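Local atomic coordinates of galactose mutarotase-like protein (Clostridium acetobutylicum, PDB entry 3OS7), a protein that probably binds carbohydrate and may interconvert the anomers of aldose sugars, like galactose mutarotase. Residues A[243-248]-A[288-293]; A[104-109]-A[216-221]; A[163-168]-A[333-338]; A[7-12]-A[120-125]. All blocks are in the same frame, centred on the assembly; numbering follows the deposited sequence.

Interaction 1 (A[243-248]-A[288-293]); sequences HPIESL and IWNDMG
Asn290 reaches across to the backbone of His243 and Ile245 just where two antiparallel strands stop pairing. Its CB sets the direction: CG stands between the backbone N and the carbonyl carbon (chi1 66°), which swings the amide toward the facing chain. Asn290 CG then lies 3.5 Å from Ile245 N, and the two tips divide the work. OD1 of Asn290 accepts from Ile245 N at 2.9 Å, the donor standing above the carbonyl plane of the amide. ND2 of Asn290 gives a nearly straight bond to His243 O (2.8 Å, 165°), with that oxygen in the amide plane, and also bonds Val240 O. Held at both ends, the amide can hardly rotate. Over it lies Ile245, whose CB, CG1 and CD1 pack near ND2.

Asn290 N also donates to Ile245 O, and strand pairing proper begins with Glu246 and Trp289, then Ser247 and Ile288, which exchange two backbone bonds. Glu246 lays CG 3.8 Å from CD1 of Trp289, its carboxylate steeply turned against the indole. At the other end Pro244 CG presses tightly on CE of selenomethionine Met292, 3.5 Å away, and a water joins Ile245 O to Met292 N. Strand 246-256 also pairs with strand 201-213, and strand 285-289 with strand 297-303, whose Tyr297, Cys299 and Glu301 pack against Trp289.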
loop_
_atom_site.group_PDB
_atom_site.type_symbol
_atom_site.label_atom_id
_atom_site.label_comp_id
_atom_site.label_asym_id
_atom_site.label_seq_id
_atom_site.Cartn_x
_atom_site.Cartn_y
_atom_site.Cartn_z
ATOM N N HIS A 243 -13.613 -2.614 17.070
ATOM C CA HIS A 243 -13.995 -3.987 16.750
ATOM C C HIS A 243 -13.310 -4.436 15.462
ATOM O O HIS A 243 -12.741 -3.605 14.779
ATOM C CB HIS A 243 -15.530 -4.070 16.596
ATOM C CG HIS A 243 -16.073 -3.132 15.566
ATOM N ND1 HIS A 243 -16.076 -3.424 14.219
ATOM C CD2 HIS A 243 -16.599 -1.889 15.682
ATOM C CE1 HIS A 243 -16.579 -2.402 13.549
ATOM N NE2 HIS A 243 -16.906 -1.456 14.414
ATOM N N PRO A 244 -13.384 -5.739 15.119
ATOM C CA PRO A 244 -12.735 -6.195 13.891
ATOM C C PRO A 244 -13.397 -5.581 12.653
ATOM O O PRO A 244 -14.626 -5.471 12.573
ATOM C CB PRO A 244 -12.936 -7.707 13.915
ATOM C CG PRO A 244 -13.023 -8.034 15.370
ATOM C CD PRO A 244 -13.810 -6.883 15.954
ATOM N N ILE A 245 -12.552 -5.184 11.718
ATOM C CA ILE A 245 -12.971 -4.565 10.456
ATOM C C ILE A 245 -12.200 -5.256 9.367
ATOM O O ILE A 245 -10.994 -5.415 9.479
ATOM C CB ILE A 245 -12.638 -3.048 10.424
ATOM C CG1 ILE A 245 -13.535 -2.297 11.406
ATOM C CG2 ILE A 245 -12.833 -2.493 8.966
ATOM C CD1 ILE A 245 -13.137 -0.838 11.720
ATOM N N GLU A 246 -12.906 -5.684 8.325
ATOM C CA GLU A 246 -12.277 -6.219 7.103
ATOM C C GLU A 246 -13.256 -5.945 5.979
ATOM O O GLU A 246 -14.259 -6.650 5.846
ATOM C CB GLU A 246 -11.956 -7.720 7.215
ATOM C CG GLU A 246 -11.190 -8.257 6.007
ATOM C CD GLU A 246 -10.829 -9.754 6.091
ATOM O OE1 GLU A 246 -10.970 -10.365 7.174
ATOM O OE2 GLU A 246 -10.393 -10.300 5.050
ATOM N N SER A 247 -13.001 -4.882 5.207
ATOM C CA SER A 247 -13.999 -4.411 4.248
ATOM C C SER A 247 -13.382 -3.983 2.933
ATOM O O SER A 247 -12.290 -3.435 2.895
ATOM C CB SER A 247 -14.723 -3.210 4.831
ATOM O OG SER A 247 -15.466 -3.550 5.992
ATOM N N LEU A 248 -14.147 -4.149 1.853
ATOM C CA LEU A 248 -13.731 -3.722 0.523
ATOM C C LEU A 248 -14.651 -2.602 0.016
ATOM O O LEU A 248 -15.882 -2.789 -0.038
ATOM C CB LEU A 248 -13.804 -4.908 -0.427
ATOM C CG LEU A 248 -13.589 -4.643 -1.903
ATOM C CD1 LEU A 248 -12.184 -4.073 -2.209
ATOM C CD2 LEU A 248 -13.881 -5.933 -2.704
ATOM N N ILE A 288 -9.823 -2.052 3.932
ATOM C CA ILE A 288 -9.438 -1.655 5.267
ATOM C C ILE A 288 -9.515 -2.927 6.114
ATOM O O ILE A 288 -10.515 -3.644 6.088
ATOM C CB ILE A 288 -10.277 -0.503 5.860
ATOM C CG1 ILE A 288 -9.832 -0.228 7.310
ATOM C CG2 ILE A 288 -11.818 -0.751 5.737
ATOM C CD1 ILE A 288 -10.363 1.024 7.914
ATOM N N TRP A 289 -8.448 -3.200 6.848
ATOM C CA TRP A 289 -8.335 -4.389 7.670
ATOM C C TRP A 289 -7.539 -4.005 8.909
ATOM O O TRP A 289 -6.410 -3.541 8.778
ATOM C CB TRP A 289 -7.619 -5.491 6.903
ATOM C CG TRP A 289 -7.255 -6.699 7.726
ATOM C CD1 TRP A 289 -8.094 -7.679 8.165
ATOM C CD2 TRP A 289 -5.931 -7.072 8.173
ATOM N NE1 TRP A 289 -7.378 -8.635 8.867
ATOM C CE2 TRP A 289 -6.053 -8.282 8.878
ATOM C CE3 TRP A 289 -4.659 -6.476 8.066
ATOM C CZ2 TRP A 289 -4.949 -8.921 9.464
ATOM C CZ3 TRP A 289 -3.574 -7.110 8.648
ATOM C CH2 TRP A 289 -3.730 -8.312 9.342
ATOM N N ASN A 290 -8.122 -4.174 10.091
ATOM C CA ASN A 290 -7.449 -3.720 11.313
ATOM C C ASN A 290 -6.914 -4.858 12.207
ATOM O O ASN A 290 -6.625 -4.599 13.359
ATOM C CB ASN A 290 -8.357 -2.807 12.127
ATOM C CG ASN A 290 -9.579 -3.534 12.687
ATOM O OD1 ASN A 290 -9.797 -4.714 12.389
ATOM N ND2 ASN A 290 -10.390 -2.824 13.490
ATOM N N ASP A 291 -6.818 -6.084 11.670
ATOM C CA ASP A 291 -6.259 -7.224 12.388
ATOM C C ASP A 291 -6.909 -7.378 13.776
ATOM O O ASP A 291 -6.214 -7.444 14.771
ATOM C CB ASP A 291 -4.735 -7.064 12.511
ATOM C CG ASP A 291 -4.013 -8.384 12.837
ATOM O OD1 ASP A 291 -4.690 -9.419 13.034
ATOM O OD2 ASP A 291 -2.755 -8.384 12.897
HETATM N N MSE A 292 -8.247 -7.387 13.793
HETATM C CA MSE A 292 -9.095 -7.485 14.990
HETATM C C MSE A 292 -9.243 -6.184 15.791
HETATM O O MSE A 292 -10.119 -6.106 16.636
HETATM C CB MSE A 292 -8.657 -8.627 15.922
HETATM C CG MSE A 292 -8.512 -9.982 15.277
HETATM SE SE MSE A 292 -10.081 -10.534 14.255
HETATM C CE MSE A 292 -11.278 -11.035 15.728
ATOM N N GLY A 293 -8.424 -5.170 15.500
ATOM C CA GLY A 293 -8.497 -3.855 16.137
ATOM C C GLY A 293 -7.843 -3.750 17.509
ATOM O O GLY A 293 -8.004 -2.755 18.212
HETATM O O HOH W 1 -9.899 -7.531 11.294
HETATM O O HOH W 2 -10.294 -9.985 10.024
#

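Interaction 2 (A[104-109]-A[216-221]); sequences NNNYIH and RNLPTG
An arginine gripping the backbone of an asparagine-rich turn makes this contact: Arg216, in the loop between strands 201-213 and 219-220, holds Asn104 and Asn105 just ahead of strand 106-108, an outermost strand of a small three-stranded antiparallel sheet. The arginine chain bends at chi3 (61°) and brings its guanidinium side-on to one carbonyl. NE and NH2 of Arg216 both donate to Asn104 O, at 2.8 and 2.9 Å, and that oxygen lies almost exactly in the guanidinium plane. A weak bond runs from Arg216 NH2 to Asn105 O, 3.0 Å long. Leu218 folds back over one guanidinium face, its CD1 3.7 Å above the plane, while the Asn104 amide slides past the arginine chain, setting OD1 3.6 Å from Arg216 CA and bonding Glu101 through ND2.

Asn106, two residues after Asn104, adds a weak bond, ND2 to Arg216 O at 3.3 Å; its ND2 also bonds Glu101. Asn105 and Asn106 both face Glu101 in a G1 beta bulge, and Asn105 takes left-handed backbone angles (phi 49°).

NH2 of Arg216 also forms salt bridges with Asp84 and Asp85, which probably offset its positive charge. Together with the two bonds to Asn104 O, these should restrict rotation of the guanidinium.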
loop_
_atom_site.group_PDB
_atom_site.type_symbol
_atom_site.label_atom_id
_atom_site.label_comp_id
_atom_site.label_asym_id
_atom_site.label_seq_id
_atom_site.Cartn_x
_atom_site.Cartn_y
_atom_site.Cartn_z
ATOM N N ASN A 104 -8.597 -20.621 2.035
ATOM C CA ASN A 104 -9.556 -20.163 1.025
ATOM C C ASN A 104 -9.187 -20.535 -0.448
ATOM O O ASN A 104 -9.885 -20.131 -1.396
ATOM C CB ASN A 104 -9.754 -18.649 1.169
ATOM C CG ASN A 104 -10.429 -18.272 2.470
ATOM O OD1 ASN A 104 -11.355 -18.940 2.906
ATOM N ND2 ASN A 104 -9.983 -17.182 3.075
ATOM N N ASN A 105 -8.111 -21.310 -0.610
ATOM C CA ASN A 105 -7.572 -21.756 -1.901
ATOM C C ASN A 105 -7.398 -20.628 -2.916
ATOM O O ASN A 105 -7.990 -20.646 -3.982
ATOM C CB ASN A 105 -8.425 -22.897 -2.478
ATOM C CG ASN A 105 -7.660 -23.747 -3.454
ATOM O OD1 ASN A 105 -6.642 -24.372 -3.096
ATOM N ND2 ASN A 105 -8.123 -23.783 -4.696
ATOM N N ASN A 106 -6.590 -19.637 -2.546
ATOM C CA ASN A 106 -6.324 -18.494 -3.409
ATOM C C ASN A 106 -4.836 -18.249 -3.550
ATOM O O ASN A 106 -4.035 -18.738 -2.737
ATOM C CB ASN A 106 -6.978 -17.256 -2.810
ATOM C CG ASN A 106 -8.486 -17.324 -2.801
ATOM O OD1 ASN A 106 -9.131 -17.794 -3.764
ATOM N ND2 ASN A 106 -9.075 -16.841 -1.711
ATOM N N TYR A 107 -4.454 -17.486 -4.578
ATOM C CA TYR A 107 -3.176 -16.806 -4.602
ATOM C C TYR A 107 -3.412 -15.395 -4.105
ATOM O O TYR A 107 -4.371 -14.737 -4.536
ATOM C CB TYR A 107 -2.535 -16.793 -5.998
ATOM C CG TYR A 107 -1.145 -16.205 -5.958
ATOM C CD1 TYR A 107 -0.077 -16.938 -5.479
ATOM C CD2 TYR A 107 -0.908 -14.887 -6.333
ATOM C CE1 TYR A 107 1.175 -16.412 -5.390
ATOM C CE2 TYR A 107 0.365 -14.342 -6.234
ATOM C CZ TYR A 107 1.400 -15.115 -5.753
ATOM O OH TYR A 107 2.664 -14.601 -5.652
ATOM N N ILE A 108 -2.529 -14.887 -3.236
ATOM C CA ILE A 108 -2.787 -13.574 -2.607
ATOM C C ILE A 108 -1.503 -12.746 -2.555
ATOM O O ILE A 108 -0.422 -13.291 -2.305
ATOM C CB ILE A 108 -3.385 -13.743 -1.189
ATOM C CG1 ILE A 108 -4.033 -12.464 -0.688
ATOM C CG2 ILE A 108 -2.325 -14.232 -0.210
ATOM C CD1 ILE A 108 -4.755 -12.579 0.718
ATOM N N HIS A 109 -1.636 -11.444 -2.853
ATOM C CA HIS A 109 -0.642 -10.390 -2.582
ATOM C C HIS A 109 0.644 -10.326 -3.425
ATOM O O HIS A 109 1.260 -9.260 -3.537
ATOM C CB HIS A 109 -0.278 -10.350 -1.099
ATOM C CG HIS A 109 -1.405 -9.936 -0.207
ATOM N ND1 HIS A 109 -2.365 -9.010 -0.590
ATOM C CD2 HIS A 109 -1.692 -10.279 1.073
ATOM C CE1 HIS A 109 -3.222 -8.851 0.412
ATOM N NE2 HIS A 109 -2.837 -9.613 1.427
ATOM N N ARG A 216 -14.960 -17.183 1.000
ATOM C CA ARG A 216 -13.539 -17.272 0.613
ATOM C C ARG A 216 -12.881 -15.903 0.438
ATOM O O ARG A 216 -11.762 -15.785 -0.042
ATOM C CB ARG A 216 -13.419 -18.107 -0.657
ATOM C CG ARG A 216 -13.763 -19.567 -0.430
ATOM C CD ARG A 216 -13.784 -20.353 -1.710
ATOM N NE ARG A 216 -12.477 -20.316 -2.350
ATOM C CZ ARG A 216 -12.258 -20.359 -3.660
ATOM N NH1 ARG A 216 -13.258 -20.434 -4.534
ATOM N NH2 ARG A 216 -11.010 -20.330 -4.104
ATOM N N ASN A 217 -13.580 -14.859 0.866
ATOM C CA ASN A 217 -13.140 -13.483 0.732
ATOM C C ASN A 217 -13.007 -12.957 -0.696
ATOM O O ASN A 217 -12.340 -11.963 -0.914
ATOM C CB ASN A 217 -11.879 -13.204 1.574
ATOM C CG ASN A 217 -12.174 -13.216 3.073
ATOM O OD1 ASN A 217 -13.290 -12.948 3.491
ATOM N ND2 ASN A 217 -11.181 -13.521 3.869
ATOM N N LEU A 218 -13.708 -13.595 -1.629
ATOM C CA LEU A 218 -13.805 -13.168 -3.029
ATOM C C LEU A 218 -15.076 -12.325 -3.184
ATOM O O LEU A 218 -16.092 -12.619 -2.560
ATOM C CB LEU A 218 -13.867 -14.382 -3.953
ATOM C CG LEU A 218 -12.672 -15.330 -3.823
ATOM C CD1 LEU A 218 -12.967 -16.703 -4.486
ATOM C CD2 LEU A 218 -11.460 -14.683 -4.389
ATOM N N PRO A 219 -15.019 -11.271 -4.010
ATOM C CA PRO A 219 -16.243 -10.483 -4.194
ATOM C C PRO A 219 -17.339 -11.267 -4.831
ATOM O O PRO A 219 -17.094 -12.084 -5.745
ATOM C CB PRO A 219 -15.823 -9.358 -5.146
ATOM C CG PRO A 219 -14.337 -9.388 -5.171
ATOM C CD PRO A 219 -13.894 -10.746 -4.797
ATOM N N THR A 220 -18.567 -11.007 -4.385
ATOM C CA THR A 220 -19.730 -11.584 -5.056
ATOM C C THR A 220 -20.050 -10.863 -6.338
ATOM O O THR A 220 -20.767 -11.395 -7.188
ATOM C CB THR A 220 -20.976 -11.570 -4.170
ATOM O OG1 THR A 220 -21.415 -10.223 -3.990
ATOM C CG2 THR A 220 -20.685 -12.188 -2.831
ATOM N N GLY A 221 -19.560 -9.637 -6.459
ATOM C CA GLY A 221 -19.915 -8.777 -7.588
ATOM C C GLY A 221 -21.024 -7.788 -7.279
ATOM O O GLY A 221 -21.289 -6.898 -8.084
#

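Interaction 3 (A[163-168]-A[333-338]); sequences GLKQTT and VCKLYI
Leu164 and Gln166 pair with Leu336 and Cys334 in the antiparallel beta structure of the galactose mutarotase fold, a large beta-sandwich. The two segments are antiparallel, their directions 164° apart. Leu164 and Leu336 exchange two backbone bonds, as do Gln166 and Cys334; the straightest runs from Gln166 N to Cys334 O (2.8 Å, 175°).

The side chains of these four residues share one buried face. Leu164 and Leu336 meet loosely, CB to CB at 4.5 Å, and both rest on Leu43 of strand 39-45. Gln166 is extended, with CG anti to the backbone N (chi1 169°), which carries its amide beside Cys334: NE2 packs 3.5 Å from CB and a little farther from SG, while OE1 bonds the Tyr157 hydroxyl. Cys334 and Leu336 also touch Tyr277 of strand 273-279.

The other face carries Lys165, Thr167, Val333 and Lys335 and is more open. Thr167 and Val333 pack at a slant, OG1 against CG2 at 3.8 Å. Val333 turns its other methyl, CG1, to Lys165 CG at 3.9 Å. The two lysines lie alongside and point the same way, CD of Lys165 4.0 Å from CE of Lys335. Lys165 bends at chi3, and its NZ stands 5.7 Å from Lys335 NZ. One water lies between the amines, accepting a bond of 3.0 Å from Lys335 NZ and a weak one from Lys165 NZ.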
loop_
_atom_site.group_PDB
_atom_site.type_symbol
_atom_site.label_atom_id
_atom_site.label_comp_id
_atom_site.label_asym_id
_atom_site.label_seq_id
_atom_site.Cartn_x
_atom_site.Cartn_y
_atom_site.Cartn_z
ATOM N N GLY A 163 5.757 16.235 3.117
ATOM C CA GLY A 163 5.659 14.835 3.497
ATOM C C GLY A 163 6.329 13.912 2.494
ATOM O O GLY A 163 7.286 14.294 1.822
ATOM N N LEU A 164 5.820 12.689 2.417
ATOM C CA LEU A 164 6.361 11.654 1.551
ATOM C C LEU A 164 5.485 11.502 0.313
ATOM O O LEU A 164 4.296 11.313 0.438
ATOM C CB LEU A 164 6.421 10.306 2.276
ATOM C CG LEU A 164 7.065 9.147 1.499
ATOM C CD1 LEU A 164 8.563 9.409 1.315
ATOM C CD2 LEU A 164 6.878 7.791 2.265
ATOM N N LYS A 165 6.100 11.587 -0.863
ATOM C CA LYS A 165 5.434 11.289 -2.135
ATOM C C LYS A 165 6.005 9.996 -2.699
ATOM O O LYS A 165 7.229 9.799 -2.806
ATOM C CB LYS A 165 5.642 12.429 -3.138
ATOM C CG LYS A 165 4.919 12.258 -4.450
ATOM C CD LYS A 165 4.915 13.564 -5.282
ATOM C CE LYS A 165 5.955 13.647 -6.296
ATOM N NZ LYS A 165 5.485 14.566 -7.401
ATOM N N GLN A 166 5.100 9.083 -2.978
ATOM C CA GLN A 166 5.412 7.772 -3.462
ATOM C C GLN A 166 4.888 7.682 -4.896
ATOM O O GLN A 166 3.667 7.720 -5.117
ATOM C CB GLN A 166 4.685 6.754 -2.579
ATOM C CG GLN A 166 4.688 5.314 -3.105
ATOM C CD GLN A 166 3.683 4.472 -2.364
ATOM O OE1 GLN A 166 4.014 3.779 -1.394
ATOM N NE2 GLN A 166 2.430 4.591 -2.762
ATOM N N THR A 167 5.791 7.537 -5.863
ATOM C CA THR A 167 5.404 7.262 -7.250
ATOM C C THR A 167 5.778 5.805 -7.552
ATOM O O THR A 167 6.956 5.436 -7.556
ATOM C CB THR A 167 6.054 8.269 -8.258
ATOM O OG1 THR A 167 5.693 9.609 -7.909
ATOM C CG2 THR A 167 5.581 8.018 -9.705
ATOM N N THR A 168 4.755 4.992 -7.809
ATOM C CA THR A 168 4.891 3.553 -8.085
ATOM C C THR A 168 4.728 3.353 -9.584
ATOM O O THR A 168 3.816 3.890 -10.188
ATOM C CB THR A 168 3.811 2.754 -7.351
ATOM O OG1 THR A 168 3.840 3.116 -5.963
ATOM C CG2 THR A 168 3.994 1.257 -7.530
ATOM N N VAL A 333 0.422 7.576 -7.886
ATOM C CA VAL A 333 1.046 8.383 -6.855
ATOM C C VAL A 333 0.212 8.422 -5.581
ATOM O O VAL A 333 -1.009 8.641 -5.637
ATOM C CB VAL A 333 1.203 9.824 -7.342
ATOM C CG1 VAL A 333 1.844 10.698 -6.294
ATOM C CG2 VAL A 333 1.977 9.858 -8.655
ATOM N N CYS A 334 0.873 8.263 -4.434
ATOM C CA CYS A 334 0.254 8.500 -3.121
ATOM C C CYS A 334 1.116 9.459 -2.336
ATOM O O CYS A 334 2.320 9.608 -2.636
ATOM C CB CYS A 334 0.097 7.217 -2.337
ATOM S SG CYS A 334 -1.044 6.033 -3.072
ATOM N N LYS A 335 0.501 10.163 -1.396
ATOM C CA LYS A 335 1.201 11.086 -0.535
ATOM C C LYS A 335 0.824 10.814 0.904
ATOM O O LYS A 335 -0.318 10.516 1.197
ATOM C CB LYS A 335 0.859 12.531 -0.909
ATOM C CG LYS A 335 1.344 12.928 -2.272
ATOM C CD LYS A 335 0.889 14.335 -2.637
ATOM C CE LYS A 335 1.291 14.682 -4.065
ATOM N NZ LYS A 335 0.879 16.068 -4.442
ATOM N N LEU A 336 1.799 10.906 1.797
ATOM C CA LEU A 336 1.547 10.757 3.222
ATOM C C LEU A 336 2.108 12.010 3.909
ATOM O O LEU A 336 3.259 12.368 3.701
ATOM C CB LEU A 336 2.275 9.524 3.749
ATOM C CG LEU A 336 1.642 8.184 3.482
ATOM C CD1 LEU A 336 2.641 7.062 3.889
ATOM C CD2 LEU A 336 0.348 8.049 4.277
ATOM N N TYR A 337 1.293 12.647 4.734
ATOM C CA TYR A 337 1.699 13.860 5.444
ATOM C C TYR A 337 0.878 14.051 6.700
ATOM O O TYR A 337 -0.146 13.390 6.903
ATOM C CB TYR A 337 1.579 15.113 4.552
ATOM C CG TYR A 337 0.285 15.297 3.777
ATOM C CD1 TYR A 337 0.104 14.675 2.555
ATOM C CD2 TYR A 337 -0.726 16.169 4.233
ATOM C CE1 TYR A 337 -1.065 14.853 1.823
ATOM C CE2 TYR A 337 -1.874 16.364 3.504
ATOM C CZ TYR A 337 -2.050 15.695 2.299
ATOM O OH TYR A 337 -3.184 15.857 1.524
ATOM N N ILE A 338 1.323 14.977 7.526
ATOM C CA ILE A 338 0.679 15.294 8.796
ATOM C C ILE A 338 0.185 16.730 8.715
ATOM O O ILE A 338 0.867 17.608 8.158
ATOM C CB ILE A 338 1.706 15.190 9.967
ATOM C CG1 ILE A 338 2.377 13.821 9.977
ATOM C CG2 ILE A 338 1.035 15.498 11.331
ATOM C CD1 ILE A 338 3.736 13.782 10.724
HETATM O O HOH W 3 3.158 16.808 -6.214
#

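Interaction 4 (A[7-12]-A[120-125]); sequences LWIKEE and HKKKID
Around Ile9 and Lys122 the two strands run roughly antiparallel, at 155°, but their axes come no closer than 7.4 Å and no backbone bond links them, so side chains bridge the gap. Ile9 does most of the reaching. Its CG1 stands anti to the carbonyl carbon (chi1 -59°), and CD1 extends to the facing backbone, 3.5 Å from Lys123 N. Ile124 slides past it in the opposite sense, CG2 against Ile9 CG1 at 3.7 Å, and the same methyl meets Leu7 CD1 at 4.3 Å. Lys122 lays CD near Ile9 CG2, then bends at chi3 to cross Glu11 at about a right angle. Lys122 NZ forms a salt bridge with Glu11 OE1 at 2.8 Å, approaching nearly along the C-O axis. This is a surface contact. Strand 8-14 is an outermost strand of its five-stranded sheet, bonded to strand 18-25, whose Ile21 touches Ile9 and Glu11; strand 118-125 pairs instead with strand 128-137.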
loop_
_atom_site.group_PDB
_atom_site.type_symbol
_atom_site.label_atom_id
_atom_site.label_comp_id
_atom_site.label_asym_id
_atom_site.label_seq_id
_atom_site.Cartn_x
_atom_site.Cartn_y
_atom_site.Cartn_z
ATOM N N LEU A 7 18.235 17.808 6.139
ATOM C CA LEU A 7 18.211 17.228 4.816
ATOM C C LEU A 7 19.395 16.301 4.609
ATOM O O LEU A 7 20.528 16.757 4.567
ATOM C CB LEU A 7 18.204 18.335 3.754
ATOM C CG LEU A 7 18.240 17.899 2.291
ATOM C CD1 LEU A 7 16.896 17.210 1.883
ATOM C CD2 LEU A 7 18.522 19.135 1.433
ATOM N N TRP A 8 19.135 15.000 4.452
ATOM C CA TRP A 8 20.211 14.019 4.293
ATOM C C TRP A 8 19.701 12.658 3.859
ATOM O O TRP A 8 18.490 12.361 3.949
ATOM C CB TRP A 8 21.064 13.898 5.574
ATOM C CG TRP A 8 20.285 13.742 6.838
ATOM C CD1 TRP A 8 19.927 14.733 7.702
ATOM C CD2 TRP A 8 19.745 12.528 7.371
ATOM N NE1 TRP A 8 19.210 14.204 8.755
ATOM C CE2 TRP A 8 19.080 12.857 8.573
ATOM C CE3 TRP A 8 19.783 11.182 6.962
ATOM C CZ2 TRP A 8 18.459 11.903 9.368
ATOM C CZ3 TRP A 8 19.157 10.241 7.747
ATOM C CH2 TRP A 8 18.474 10.613 8.925
ATOM N N ILE A 9 20.628 11.849 3.370
ATOM C CA ILE A 9 20.367 10.457 2.997
ATOM C C ILE A 9 21.538 9.651 3.510
ATOM O O ILE A 9 22.675 9.943 3.188
ATOM C CB ILE A 9 20.263 10.243 1.480
ATOM C CG1 ILE A 9 19.132 11.115 0.885
ATOM C CG2 ILE A 9 20.080 8.744 1.157
ATOM C CD1 ILE A 9 19.015 11.010 -0.644
ATOM N N LYS A 10 21.245 8.593 4.257
ATOM C CA LYS A 10 22.274 7.738 4.882
ATOM C C LYS A 10 22.004 6.284 4.539
ATOM O O LYS A 10 20.906 5.788 4.766
ATOM C CB LYS A 10 22.291 7.943 6.390
ATOM C CG LYS A 10 23.305 7.089 7.145
ATOM C CD LYS A 10 23.315 7.437 8.626
ATOM C CE LYS A 10 24.400 6.692 9.366
ATOM N NZ LYS A 10 24.454 7.103 10.805
ATOM N N GLU A 11 23.000 5.621 3.961
ATOM C CA GLU A 11 22.956 4.201 3.746
ATOM C C GLU A 11 23.690 3.575 4.918
ATOM O O GLU A 11 24.808 3.954 5.201
ATOM C CB GLU A 11 23.651 3.875 2.460
ATOM C CG GLU A 11 23.718 2.428 2.080
ATOM C CD GLU A 11 24.265 2.281 0.643
ATOM O OE1 GLU A 11 24.148 3.250 -0.135
ATOM O OE2 GLU A 11 24.775 1.211 0.284
ATOM N N GLU A 12 23.050 2.624 5.589
ATOM C CA GLU A 12 23.631 2.009 6.784
ATOM C C GLU A 12 23.193 0.550 6.897
ATOM O O GLU A 12 22.487 0.049 6.037
ATOM C CB GLU A 12 23.248 2.812 8.030
ATOM C CG GLU A 12 21.788 2.779 8.358
ATOM C CD GLU A 12 21.354 3.913 9.286
ATOM O OE1 GLU A 12 20.658 4.829 8.814
ATOM O OE2 GLU A 12 21.692 3.901 10.484
ATOM N N HIS A 120 18.242 2.377 -6.806
ATOM C CA HIS A 120 18.378 2.876 -8.156
ATOM C C HIS A 120 18.912 4.309 -8.162
ATOM O O HIS A 120 19.705 4.679 -9.041
ATOM C CB HIS A 120 17.020 2.741 -8.859
ATOM C CG HIS A 120 16.993 3.281 -10.242
ATOM N ND1 HIS A 120 17.595 2.634 -11.305
ATOM C CD2 HIS A 120 16.438 4.410 -10.747
ATOM C CE1 HIS A 120 17.406 3.345 -12.406
ATOM N NE2 HIS A 120 16.695 4.420 -12.096
ATOM N N LYS A 121 18.472 5.120 -7.204
ATOM C CA LYS A 121 18.835 6.526 -7.119
ATOM C C LYS A 121 18.761 7.047 -5.690
ATOM O O LYS A 121 17.883 6.658 -4.918
ATOM C CB LYS A 121 17.918 7.339 -8.017
ATOM C CG LYS A 121 18.326 8.808 -8.159
ATOM C CD LYS A 121 17.345 9.626 -8.970
ATOM C CE LYS A 121 17.226 9.161 -10.388
ATOM N NZ LYS A 121 16.670 10.260 -11.229
ATOM N N LYS A 122 19.702 7.911 -5.347
ATOM C CA LYS A 122 19.714 8.649 -4.099
ATOM C C LYS A 122 20.136 10.056 -4.464
ATOM O O LYS A 122 21.185 10.236 -5.098
ATOM C CB LYS A 122 20.733 8.066 -3.103
ATOM C CG LYS A 122 20.446 6.675 -2.667
ATOM C CD LYS A 122 21.514 6.161 -1.668
ATOM C CE LYS A 122 22.927 5.949 -2.285
ATOM N NZ LYS A 122 23.959 5.896 -1.167
ATOM N N LYS A 123 19.315 11.049 -4.129
ATOM C CA LYS A 123 19.611 12.419 -4.509
ATOM C C LYS A 123 18.993 13.390 -3.547
ATOM O O LYS A 123 17.800 13.265 -3.225
ATOM C CB LYS A 123 19.024 12.677 -5.904
ATOM C CG LYS A 123 19.219 14.080 -6.503
ATOM C CD LYS A 123 18.787 14.031 -7.992
ATOM C CE LYS A 123 19.138 15.291 -8.773
ATOM N NZ LYS A 123 18.090 16.313 -8.624
ATOM N N ILE A 124 19.797 14.354 -3.104
ATOM C CA ILE A 124 19.277 15.521 -2.423
ATOM C C ILE A 124 19.278 16.707 -3.362
ATOM O O ILE A 124 20.237 16.950 -4.093
ATOM C CB ILE A 124 19.968 15.782 -1.068
ATOM C CG1 ILE A 124 21.469 15.931 -1.144
ATOM C CG2 ILE A 124 19.661 14.608 -0.118
ATOM C CD1 ILE A 124 22.112 16.259 0.233
ATOM N N ASP A 125 18.172 17.428 -3.389
ATOM C CA ASP A 125 18.019 18.513 -4.363
ATOM C C ASP A 125 16.923 19.438 -3.935
ATOM O O ASP A 125 15.818 18.989 -3.606
ATOM C CB ASP A 125 17.679 17.967 -5.752
ATOM C CG ASP A 125 17.661 19.063 -6.830
ATOM O OD1 ASP A 125 18.623 19.891 -6.879
ATOM O OD2 ASP A 125 16.676 19.079 -7.620
#

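Interactions 1 and 2 lie with centres 16 Å apart and touch directly: Glu246 OE2 packs 3.5 Å from Asn217 ND2, and Leu248 meets Pro219. Tartaric acid is bound about 3 Å from the Trp289 side chain of interaction 1, and His109, in segment 104-109, also hydrogen-bonds a tartaric acid through NE2. It is likely a crystallisation additive, which may occupy a natural pocket; a sugar site here would be consistent with the family. Interaction 3 is built into the strands nearer the centre of the chain, its centre 23 Å from that of interaction 1. Interaction 4 lies 17 Å beyond interaction 3, centre to centre, across the chain's centre from interactions 1 and 2.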